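Local coordinates for protein molybdopterin adenylyltransferase (Pyrococcus furiosus, PDB 4LHB) that catalyses the adenylylation of molybdopterin by ATP, a step in the biosynthesis of the molybdenum or tungsten cofactor, and assembles as a homohexamer, at residues Val35-Asp40 and Val66-Val71; Thr107-Lys112 and Leu139-Ala144; Phe31-Ile36 and Glu58-Gly63; Lys117-Gly122 and Ala144-Gly149. All blocks are in the same frame, centred on the assembly; numbering follows the deposited sequence.

Contact 1: residues Val35-Asp40 and Val66-Val71; sequences VITVSD and VYYKIV
Y68 turns its CG away from the backbone N (chi1 171°), which lays the ring beside the neighbouring strand so that its CE1 meets the methyl CG2 of T37 at 3.6 Å. The methyl lies at the edge of the ring, in its plane. In V71 a chi1 of -62° tucks CG2 between the backbone N and the carbonyl carbon; there, on the face shared with I36 and V38, it stands 3.8 Å from CG2 of I36 and 4.0 Å from CB of V38. On the Y68 face the branches of I70 gather round T37, its CG2 coming to 3.4 Å from the hydroxyl OG1. These are the two strands of a beta-alpha-beta crossover, running parallel with axes 14° apart, the connection including helix 51-60, part of the alpha/beta fold of the MoaB/Mog family. T37 bonds to the other strand through both backbone groups: its N binds K69 O at 3.1 Å in the carbonyl plane, and its O accepts V71 N at 3.0 Å in a nearly straight bond. Beyond the strand end S39 N binds V71 O at 2.9 Å, while its side chain OG caps G42 N at the start of the next helix. The bond from K69 N to V35 O is weak. The tyrosine hydroxyls reach past the pair, Y67 OH to E84 and Y68 OH to D49, which also takes a weak bond from T37 OG1.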
# COMPACT_ATOMS: atom_id res chain seq x y z
N VAL C 35 -23.17 12.66 -12.71
CA VAL C 35 -22.51 13.75 -12.02
C VAL C 35 -22.89 13.65 -10.55
O VAL C 35 -24.07 13.38 -10.18
CB VAL C 35 -23.00 15.08 -12.60
CG1 VAL C 35 -22.29 16.27 -12.00
CG2 VAL C 35 -22.81 15.07 -14.09
N ILE C 36 -21.89 13.85 -9.68
CA ILE C 36 -22.12 13.86 -8.22
C ILE C 36 -21.42 15.08 -7.64
O ILE C 36 -20.21 15.22 -7.75
CB ILE C 36 -21.60 12.57 -7.58
CG1 ILE C 36 -22.35 11.36 -8.14
CG2 ILE C 36 -21.77 12.65 -6.07
CD1 ILE C 36 -21.67 9.98 -8.01
N THR C 37 -22.17 15.99 -7.04
CA THR C 37 -21.48 17.11 -6.39
C THR C 37 -21.43 16.76 -4.90
O THR C 37 -22.43 16.35 -4.33
CB THR C 37 -22.12 18.50 -6.71
OG1 THR C 37 -23.08 18.83 -5.72
CG2 THR C 37 -22.81 18.49 -8.02
N VAL C 38 -20.26 16.81 -4.29
CA VAL C 38 -20.17 16.49 -2.88
C VAL C 38 -19.92 17.77 -2.04
O VAL C 38 -18.89 18.46 -2.18
CB VAL C 38 -19.20 15.31 -2.60
CG1 VAL C 38 -18.90 14.50 -3.88
CG2 VAL C 38 -17.93 15.74 -1.90
N SER C 39 -20.92 18.08 -1.18
CA SER C 39 -20.98 19.34 -0.43
C SER C 39 -21.94 19.25 0.76
O SER C 39 -23.17 19.08 0.57
CB SER C 39 -21.46 20.50 -1.33
OG SER C 39 -21.31 21.79 -0.71
N ASP C 40 -21.40 19.37 1.97
CA ASP C 40 -22.26 19.38 3.16
C ASP C 40 -23.30 20.49 3.01
O ASP C 40 -24.51 20.22 3.06
CB ASP C 40 -21.42 19.51 4.44
CG ASP C 40 -20.89 18.17 4.94
OD1 ASP C 40 -19.92 18.15 5.73
OD2 ASP C 40 -21.44 17.12 4.57
N VAL C 66 -27.31 10.59 -17.45
CA VAL C 66 -28.23 9.60 -16.85
C VAL C 66 -28.41 9.68 -15.33
O VAL C 66 -29.18 8.91 -14.77
CB VAL C 66 -27.81 8.15 -17.20
CG1 VAL C 66 -27.81 7.97 -18.71
CG2 VAL C 66 -26.44 7.81 -16.60
N TYR C 67 -27.72 10.59 -14.65
CA TYR C 67 -27.73 10.61 -13.17
C TYR C 67 -27.12 11.87 -12.62
O TYR C 67 -26.07 12.29 -13.06
CB TYR C 67 -26.92 9.44 -12.62
CG TYR C 67 -27.01 9.26 -11.12
CD1 TYR C 67 -27.90 8.36 -10.57
CD2 TYR C 67 -26.19 10.00 -10.24
CE1 TYR C 67 -27.98 8.19 -9.20
CE2 TYR C 67 -26.28 9.84 -8.88
CZ TYR C 67 -27.18 8.92 -8.36
OH TYR C 67 -27.28 8.69 -6.99
N TYR C 68 -27.79 12.42 -11.62
CA TYR C 68 -27.29 13.57 -10.83
C TYR C 68 -27.75 13.49 -9.34
O TYR C 68 -28.87 13.04 -9.06
CB TYR C 68 -27.74 14.86 -11.46
CG TYR C 68 -27.49 16.08 -10.64
CD1 TYR C 68 -26.22 16.45 -10.29
CD2 TYR C 68 -28.54 16.90 -10.25
CE1 TYR C 68 -25.98 17.60 -9.55
CE2 TYR C 68 -28.33 18.04 -9.50
CZ TYR C 68 -27.05 18.39 -9.15
OH TYR C 68 -26.86 19.55 -8.44
N LYS C 69 -26.86 13.85 -8.41
CA LYS C 69 -27.18 13.87 -6.99
C LYS C 69 -26.21 14.73 -6.23
O LYS C 69 -25.02 14.80 -6.59
CB LYS C 69 -27.18 12.47 -6.42
CG LYS C 69 -27.67 12.44 -4.98
CD LYS C 69 -28.48 11.18 -4.67
CE LYS C 69 -28.46 10.74 -3.19
NZ LYS C 69 -28.67 9.25 -3.12
N ILE C 70 -26.72 15.43 -5.20
CA ILE C 70 -25.88 16.28 -4.33
C ILE C 70 -25.81 15.46 -3.10
O ILE C 70 -26.84 15.03 -2.61
CB ILE C 70 -26.52 17.62 -3.94
CG1 ILE C 70 -27.11 18.28 -5.19
CG2 ILE C 70 -25.50 18.57 -3.30
CD1 ILE C 70 -26.77 19.78 -5.32
N VAL C 71 -24.61 15.18 -2.62
CA VAL C 71 -24.44 14.36 -1.40
C VAL C 71 -23.55 15.08 -0.39
O VAL C 71 -22.65 15.85 -0.73
CB VAL C 71 -23.86 12.95 -1.72
CG1 VAL C 71 -24.79 12.16 -2.63
CG2 VAL C 71 -22.44 13.02 -2.30

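Contact 2: residues Thr107-Lys112 and Leu139-Ala144; sequences TIESIK and LTRATA
R141 and E109 meet at the edge of the guanidinium group, where NH2 gives a hydrogen bond, part of a salt bridge, to OE2 at 3.2 Å, although the position of OE2 is somewhat uncertain. The carboxylate and guanidinium planes are 27° apart, and the two side chains cross at about a right angle. A water bridges the pair: it donates to E109 OE1 at 2.7 Å, accepts from I108 N at 3.1 Å in the first turn of the helix, and takes a weak bond from R141 NH2. Beside the salt bridge, I108 stretches its chain (chi2 -176°) so that CD1 ends 3.9 Å from CB of R141, while its CG1 rests 4.1 Å from CG2 of T143. The apolar stem of the arginine therefore lies on the isoleucine that precedes its charged partner. A bend at chi2 (83°) in E109 brings the carboxylate back toward the start of the helix. With an alanine here instead of E109, R141 NH2 is likely to lose its charged mate and the water its acceptor, with NE and NH1 left to hold the guanidinium. Farther out, R141 NE binds T99 O and NH1 binds E118 O of a neighbouring subunit, which fixes the arginine across the interface. T107 OG1 holds G97 O from the same helix. The contact thus ties helix 107-111 and the approach to strand 143-148 to the glycine-rich GGTG loop, a signature of the MoaB/Mog fold that in relatives contributes to the molybdopterin site.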
# COMPACT_ATOMS: atom_id res chain seq x y z
N THR C 107 -13.42 12.45 -0.75
CA THR C 107 -13.79 12.01 -2.10
C THR C 107 -12.73 11.15 -2.75
O THR C 107 -13.05 10.02 -3.14
CB THR C 107 -14.14 13.18 -3.07
OG1 THR C 107 -15.19 13.98 -2.51
CG2 THR C 107 -14.62 12.64 -4.41
N ILE C 108 -11.50 11.65 -2.85
CA ILE C 108 -10.41 10.87 -3.40
C ILE C 108 -10.11 9.58 -2.56
O ILE C 108 -9.97 8.47 -3.09
CB ILE C 108 -9.14 11.76 -3.60
CG1 ILE C 108 -9.49 12.86 -4.62
CG2 ILE C 108 -7.92 10.94 -4.08
CD1 ILE C 108 -8.34 13.76 -5.01
N GLU C 109 -10.04 9.74 -1.25
CA GLU C 109 -9.82 8.59 -0.36
C GLU C 109 -10.94 7.54 -0.52
O GLU C 109 -10.68 6.35 -0.46
CB GLU C 109 -9.72 9.06 1.10
CG GLU C 109 -8.51 9.93 1.37
CD GLU C 109 -8.69 11.42 1.01
OE1 GLU C 109 -9.81 11.89 0.58
OE2 GLU C 109 -7.66 12.11 1.17
N SER C 110 -12.17 7.95 -0.78
CA SER C 110 -13.23 6.95 -0.90
C SER C 110 -13.17 6.18 -2.25
O SER C 110 -13.34 4.95 -2.29
CB SER C 110 -14.60 7.60 -0.66
OG SER C 110 -14.53 8.50 0.44
N ILE C 111 -12.87 6.90 -3.32
CA ILE C 111 -12.94 6.39 -4.70
C ILE C 111 -11.63 5.74 -5.15
O ILE C 111 -11.61 4.60 -5.60
CB ILE C 111 -13.35 7.55 -5.66
CG1 ILE C 111 -14.79 7.94 -5.37
CG2 ILE C 111 -13.24 7.14 -7.12
CD1 ILE C 111 -15.18 9.26 -6.02
N LYS C 112 -10.52 6.45 -5.04
CA LYS C 112 -9.24 5.99 -5.60
C LYS C 112 -8.90 4.53 -5.34
O LYS C 112 -8.41 3.87 -6.23
CB LYS C 112 -8.13 6.89 -5.08
CG LYS C 112 -6.76 6.57 -5.61
CD LYS C 112 -5.83 7.78 -5.40
CE LYS C 112 -4.36 7.44 -5.62
NZ LYS C 112 -3.49 8.64 -5.65
N LEU C 139 -2.13 22.80 -3.53
CA LEU C 139 -3.36 22.33 -2.92
C LEU C 139 -4.30 21.63 -3.88
O LEU C 139 -5.25 21.01 -3.44
CB LEU C 139 -4.13 23.48 -2.26
CG LEU C 139 -3.46 23.98 -0.99
CD1 LEU C 139 -4.13 25.21 -0.47
CD2 LEU C 139 -3.49 22.87 0.04
N THR C 140 -4.10 21.78 -5.18
CA THR C 140 -5.05 21.21 -6.13
C THR C 140 -4.93 19.69 -6.14
O THR C 140 -3.82 19.11 -6.35
CB THR C 140 -4.87 21.67 -7.59
OG1 THR C 140 -4.76 23.08 -7.67
CG2 THR C 140 -6.07 21.24 -8.38
N ARG C 141 -6.06 19.05 -5.89
CA ARG C 141 -6.10 17.60 -5.99
C ARG C 141 -7.27 17.20 -6.88
O ARG C 141 -8.35 17.79 -6.85
CB ARG C 141 -6.08 16.96 -4.60
CG ARG C 141 -5.03 17.60 -3.66
CD ARG C 141 -4.71 16.80 -2.39
NE ARG C 141 -5.91 16.13 -1.96
CZ ARG C 141 -5.95 15.05 -1.19
NH1 ARG C 141 -4.83 14.52 -0.70
NH2 ARG C 141 -7.14 14.52 -0.90
N ALA C 142 -7.01 16.25 -7.75
CA ALA C 142 -8.01 15.80 -8.70
C ALA C 142 -7.44 14.54 -9.21
O ALA C 142 -6.23 14.38 -9.24
CB ALA C 142 -8.15 16.76 -9.86
N THR C 143 -8.31 13.63 -9.61
CA THR C 143 -7.84 12.31 -10.00
C THR C 143 -8.80 11.73 -10.99
O THR C 143 -9.93 12.20 -11.10
CB THR C 143 -7.75 11.38 -8.77
OG1 THR C 143 -7.04 10.19 -9.13
CG2 THR C 143 -9.15 11.01 -8.23
N ALA C 144 -8.36 10.69 -11.68
CA ALA C 144 -9.24 9.94 -12.58
C ALA C 144 -8.72 8.52 -12.69
O ALA C 144 -7.52 8.28 -12.58
CB ALA C 144 -9.29 10.63 -13.95
O HOH W 1 -10.35 13.95 -1.08

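Contact 3: residues Phe31-Ile36 and Glu58-Gly63; sequences FKFGVI and ELSKLG
F31 and G63 bring the two segments together, their CA atoms 4.9 Å apart, where the chain leading into strand 32-38 passes the chain after helix 51-60. That exit is wound tightly: L59 O accepts from both L62 N and G63 N, each at 2.9 Å, and this turns G63 back against the strand. F31 O lies only 3.2 Å from G63 CA. The two aromatic side chains carry much of the contact. F31 sets its ring between its backbone N and carbonyl carbon (chi1 62°), so that G63 CA sits over one face in a CH-pi contact, 3.8 Å from the ring centroid and 14° off the normal. L62 adds its CB, 4.1 Å from CZ of the same ring. G63 has no side chain, and this lets the F31 ring lie directly on its CA. F33 packs on L59, one helical turn earlier: L59 CB lies over a face of its ring in a second CH-pi contact, 3.7 Å from the centroid, while G63 O approaches CE2 at the ring edge, 3.4 Å away. S60 N approaches CZ obliquely. Outside, L170, V177 and L181 of helix 163-184 back L59 and F31, and the F33 ring meets that of H65. Across the two segments the chemistry is therefore dispersion and CH-pi, with a probable weak electrostatic pull of the ring edge on G63 O; the hold depends on the fit of two rings rather than on directed bonds.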
# COMPACT_ATOMS: atom_id res chain seq x y z
N PHE C 31 -21.37 7.85 -25.09
CA PHE C 31 -21.40 7.29 -23.72
C PHE C 31 -22.51 7.85 -22.84
O PHE C 31 -23.13 8.89 -23.11
CB PHE C 31 -20.06 7.58 -23.04
CG PHE C 31 -19.80 9.03 -22.90
CD1 PHE C 31 -20.19 9.72 -21.75
CD2 PHE C 31 -19.22 9.72 -23.92
CE1 PHE C 31 -19.95 11.08 -21.62
CE2 PHE C 31 -18.99 11.09 -23.80
CZ PHE C 31 -19.36 11.78 -22.65
N LYS C 32 -22.71 7.17 -21.72
CA LYS C 32 -23.61 7.67 -20.70
C LYS C 32 -22.79 8.27 -19.56
O LYS C 32 -21.69 7.81 -19.28
CB LYS C 32 -24.53 6.56 -20.25
CG LYS C 32 -25.60 6.23 -21.27
CD LYS C 32 -25.89 4.75 -21.34
CE LYS C 32 -27.21 4.48 -22.08
NZ LYS C 32 -27.79 3.13 -21.82
N PHE C 33 -23.29 9.33 -18.93
CA PHE C 33 -22.62 9.89 -17.76
C PHE C 33 -23.47 10.33 -16.57
O PHE C 33 -24.68 10.62 -16.68
CB PHE C 33 -21.72 11.02 -18.16
CG PHE C 33 -22.42 12.29 -18.41
CD1 PHE C 33 -22.41 13.31 -17.46
CD2 PHE C 33 -23.09 12.50 -19.61
CE1 PHE C 33 -23.04 14.52 -17.70
CE2 PHE C 33 -23.73 13.71 -19.85
CZ PHE C 33 -23.70 14.73 -18.90
N GLY C 34 -22.79 10.34 -15.41
CA GLY C 34 -23.35 10.74 -14.14
C GLY C 34 -22.53 11.87 -13.56
O GLY C 34 -21.36 12.03 -13.88
N VAL C 35 -23.17 12.66 -12.71
CA VAL C 35 -22.51 13.75 -12.02
C VAL C 35 -22.89 13.65 -10.55
O VAL C 35 -24.07 13.38 -10.18
CB VAL C 35 -23.00 15.08 -12.60
CG1 VAL C 35 -22.29 16.27 -12.00
CG2 VAL C 35 -22.81 15.07 -14.09
N ILE C 36 -21.89 13.85 -9.68
CA ILE C 36 -22.12 13.86 -8.22
C ILE C 36 -21.42 15.08 -7.64
O ILE C 36 -20.21 15.22 -7.75
CB ILE C 36 -21.60 12.57 -7.58
CG1 ILE C 36 -22.35 11.36 -8.14
CG2 ILE C 36 -21.77 12.65 -6.07
CD1 ILE C 36 -21.67 9.98 -8.01
N GLU C 58 -22.09 20.93 -20.10
CA GLU C 58 -20.97 20.70 -20.98
C GLU C 58 -20.87 19.30 -21.52
O GLU C 58 -20.56 19.09 -22.71
CB GLU C 58 -19.69 21.05 -20.29
CG GLU C 58 -19.55 22.54 -20.07
CD GLU C 58 -19.18 23.31 -21.33
OE1 GLU C 58 -18.81 22.71 -22.36
OE2 GLU C 58 -19.24 24.55 -21.26
N LEU C 59 -21.15 18.34 -20.66
CA LEU C 59 -20.94 16.96 -21.04
C LEU C 59 -22.13 16.47 -21.78
O LEU C 59 -22.02 15.51 -22.54
CB LEU C 59 -20.67 16.05 -19.82
CG LEU C 59 -19.22 15.61 -19.74
CD1 LEU C 59 -18.33 16.81 -20.04
CD2 LEU C 59 -18.92 15.01 -18.38
N SER C 60 -23.28 17.09 -21.54
CA SER C 60 -24.49 16.75 -22.29
C SER C 60 -24.31 17.01 -23.80
O SER C 60 -25.03 16.44 -24.61
CB SER C 60 -25.70 17.56 -21.80
OG SER C 60 -26.40 16.91 -20.76
N LYS C 61 -23.37 17.87 -24.17
CA LYS C 61 -23.00 18.08 -25.57
C LYS C 61 -22.34 16.90 -26.23
O LYS C 61 -22.38 16.83 -27.46
CB LYS C 61 -22.07 19.28 -25.71
CG LYS C 61 -22.68 20.59 -25.21
CD LYS C 61 -21.60 21.67 -25.02
CE LYS C 61 -22.21 22.99 -24.55
NZ LYS C 61 -21.09 23.96 -24.37
N LEU C 62 -21.77 15.99 -25.43
CA LEU C 62 -21.01 14.80 -25.89
C LEU C 62 -21.66 13.40 -25.52
O LEU C 62 -21.64 12.45 -26.32
CB LEU C 62 -19.58 14.92 -25.35
CG LEU C 62 -18.32 15.42 -26.11
CD1 LEU C 62 -18.64 16.30 -27.29
CD2 LEU C 62 -17.28 16.09 -25.20
N GLY C 63 -22.25 13.26 -24.33
CA GLY C 63 -22.87 11.97 -23.93
C GLY C 63 -24.25 12.14 -23.33
O GLY C 63 -24.66 13.23 -23.10

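Contact 4: residues Lys117-Gly122 and Ala144-Gly149; sequences KELSFG and AGIIRG
F121 turns its ring obliquely to A144, whose CB lies 3.5 Å from CB of F121, and the ring goes on to meet that of F157 at about 60°. The guanidinium group of R148 is also approached obliquely, by K117 CD, at 3.2 Å from NH2. Strand 117-118 is the outermost strand of the mixed sheet within the chain and runs antiparallel to strand 143-148. K117 pairs with I146 through I146 N to K117 O (2.9 Å) and a weak return bond, and E118 faces G145 in a non-hydrogen-bonded pair. L119, its CG anti to the carbonyl carbon (chi1 -60°), crosses I146 at about a right angle, CD2 to CD1 3.6 Å, and its CD1 also reaches A144 CB. A smaller residue at L119, an alanine, is likely to leave I146 CD1 and A144 CB without their neighbour. The amine of K117 leaves the pair for a neighbouring subunit, bonding to G100 O and D105 O there; its charge is matched by a salt bridge to E109 of that subunit, which probably eases the closeness of NZ to R148 NH2, 4.9 Å away. L119 N closes the register on A144 O at 2.9 Å, tilted 30° from the carbonyl plane.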
# COMPACT_ATOMS: atom_id res chain seq x y z
N LYS C 117 -7.00 0.96 -12.84
CA LYS C 117 -5.90 1.65 -13.51
C LYS C 117 -6.05 3.12 -13.18
O LYS C 117 -7.16 3.63 -13.19
CB LYS C 117 -5.96 1.44 -15.04
CG LYS C 117 -4.63 0.93 -15.65
CD LYS C 117 -4.73 -0.50 -16.13
CE LYS C 117 -3.45 -1.31 -16.08
NZ LYS C 117 -2.29 -0.94 -16.92
N GLU C 118 -4.97 3.80 -12.81
CA GLU C 118 -5.07 5.22 -12.50
C GLU C 118 -4.52 6.07 -13.65
O GLU C 118 -3.60 5.69 -14.29
CB GLU C 118 -4.33 5.57 -11.20
CG GLU C 118 -4.96 6.78 -10.49
CD GLU C 118 -4.00 7.62 -9.63
OE1 GLU C 118 -2.80 7.22 -9.49
OE2 GLU C 118 -4.46 8.69 -9.11
N LEU C 119 -5.12 7.24 -13.91
CA LEU C 119 -4.71 8.06 -15.05
C LEU C 119 -3.80 9.13 -14.52
O LEU C 119 -3.74 9.31 -13.32
CB LEU C 119 -5.92 8.64 -15.79
CG LEU C 119 -6.91 7.60 -16.36
CD1 LEU C 119 -8.17 8.15 -17.06
CD2 LEU C 119 -6.19 6.62 -17.25
N SER C 120 -3.08 9.81 -15.40
CA SER C 120 -2.24 10.98 -15.02
C SER C 120 -3.06 12.29 -15.10
O SER C 120 -2.53 13.37 -15.39
CB SER C 120 -1.07 11.12 -15.97
OG SER C 120 -0.58 9.86 -16.37
N PHE C 121 -4.36 12.18 -14.85
CA PHE C 121 -5.24 13.32 -14.96
C PHE C 121 -4.90 14.48 -14.03
O PHE C 121 -5.08 15.63 -14.39
CB PHE C 121 -6.66 12.86 -14.74
CG PHE C 121 -7.64 13.95 -14.81
CD1 PHE C 121 -8.32 14.19 -15.99
CD2 PHE C 121 -7.89 14.74 -13.70
CE1 PHE C 121 -9.24 15.23 -16.07
CE2 PHE C 121 -8.80 15.77 -13.76
CZ PHE C 121 -9.48 16.03 -14.96
N GLY C 122 -4.42 14.18 -12.83
CA GLY C 122 -4.18 15.23 -11.84
C GLY C 122 -3.05 16.09 -12.28
O GLY C 122 -3.06 17.31 -12.10
N ALA C 144 -8.36 10.69 -11.68
CA ALA C 144 -9.24 9.94 -12.58
C ALA C 144 -8.72 8.52 -12.69
O ALA C 144 -7.52 8.28 -12.58
CB ALA C 144 -9.29 10.63 -13.95
N GLY C 145 -9.61 7.56 -12.88
CA GLY C 145 -9.17 6.21 -13.02
C GLY C 145 -10.28 5.37 -13.58
O GLY C 145 -11.41 5.87 -13.73
N ILE C 146 -9.97 4.08 -13.79
CA ILE C 146 -10.88 3.12 -14.37
C ILE C 146 -11.24 2.06 -13.37
O ILE C 146 -10.36 1.42 -12.80
CB ILE C 146 -10.20 2.38 -15.55
CG1 ILE C 146 -9.89 3.40 -16.64
CG2 ILE C 146 -11.11 1.33 -16.15
CD1 ILE C 146 -8.61 4.13 -16.34
N ILE C 147 -12.53 1.83 -13.19
CA ILE C 147 -13.02 0.68 -12.49
C ILE C 147 -13.47 -0.32 -13.56
O ILE C 147 -14.25 0.03 -14.41
CB ILE C 147 -14.24 1.06 -11.61
CG1 ILE C 147 -13.95 2.26 -10.69
CG2 ILE C 147 -14.77 -0.14 -10.81
CD1 ILE C 147 -15.13 2.76 -9.84
N ARG C 148 -13.04 -1.57 -13.48
CA ARG C 148 -13.45 -2.61 -14.38
C ARG C 148 -14.28 -3.75 -13.77
O ARG C 148 -13.93 -4.26 -12.71
CB ARG C 148 -12.23 -3.34 -14.85
CG ARG C 148 -11.27 -2.55 -15.66
CD ARG C 148 -10.03 -3.40 -15.71
NE ARG C 148 -9.04 -2.78 -16.55
CZ ARG C 148 -7.76 -3.09 -16.50
NH1 ARG C 148 -7.36 -4.00 -15.63
NH2 ARG C 148 -6.89 -2.51 -17.32
N GLY C 149 -15.28 -4.21 -14.53
CA GLY C 149 -15.92 -5.49 -14.29
C GLY C 149 -15.22 -6.55 -15.11
O GLY C 149 -14.12 -6.33 -15.52

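Overall arrangement
Along the chain contacts 1 and 3 start from the same strand 32-38 and close before contacts 2 and 4 open; the segments of 2 and 4 alternate. Contact 3 lies about 13 Å from contact 1, centre to centre, and joins it at V35 and I36, so helix 51-60 and strand 64-71 are bound in turn to one strand. Contacts 2 and 4, centres about 11 Å apart, share strand 143-148 and meet at A144. Contacts 1 and 4 lie on opposite sides of the chain's centre, their centres about 20 Å apart, toward the two outer strands of one sheet. Contacts 1, 2 and 4 touch neighbouring subunits, whereas contact 3 touches none, so both fold and homohexamer draw on these strands.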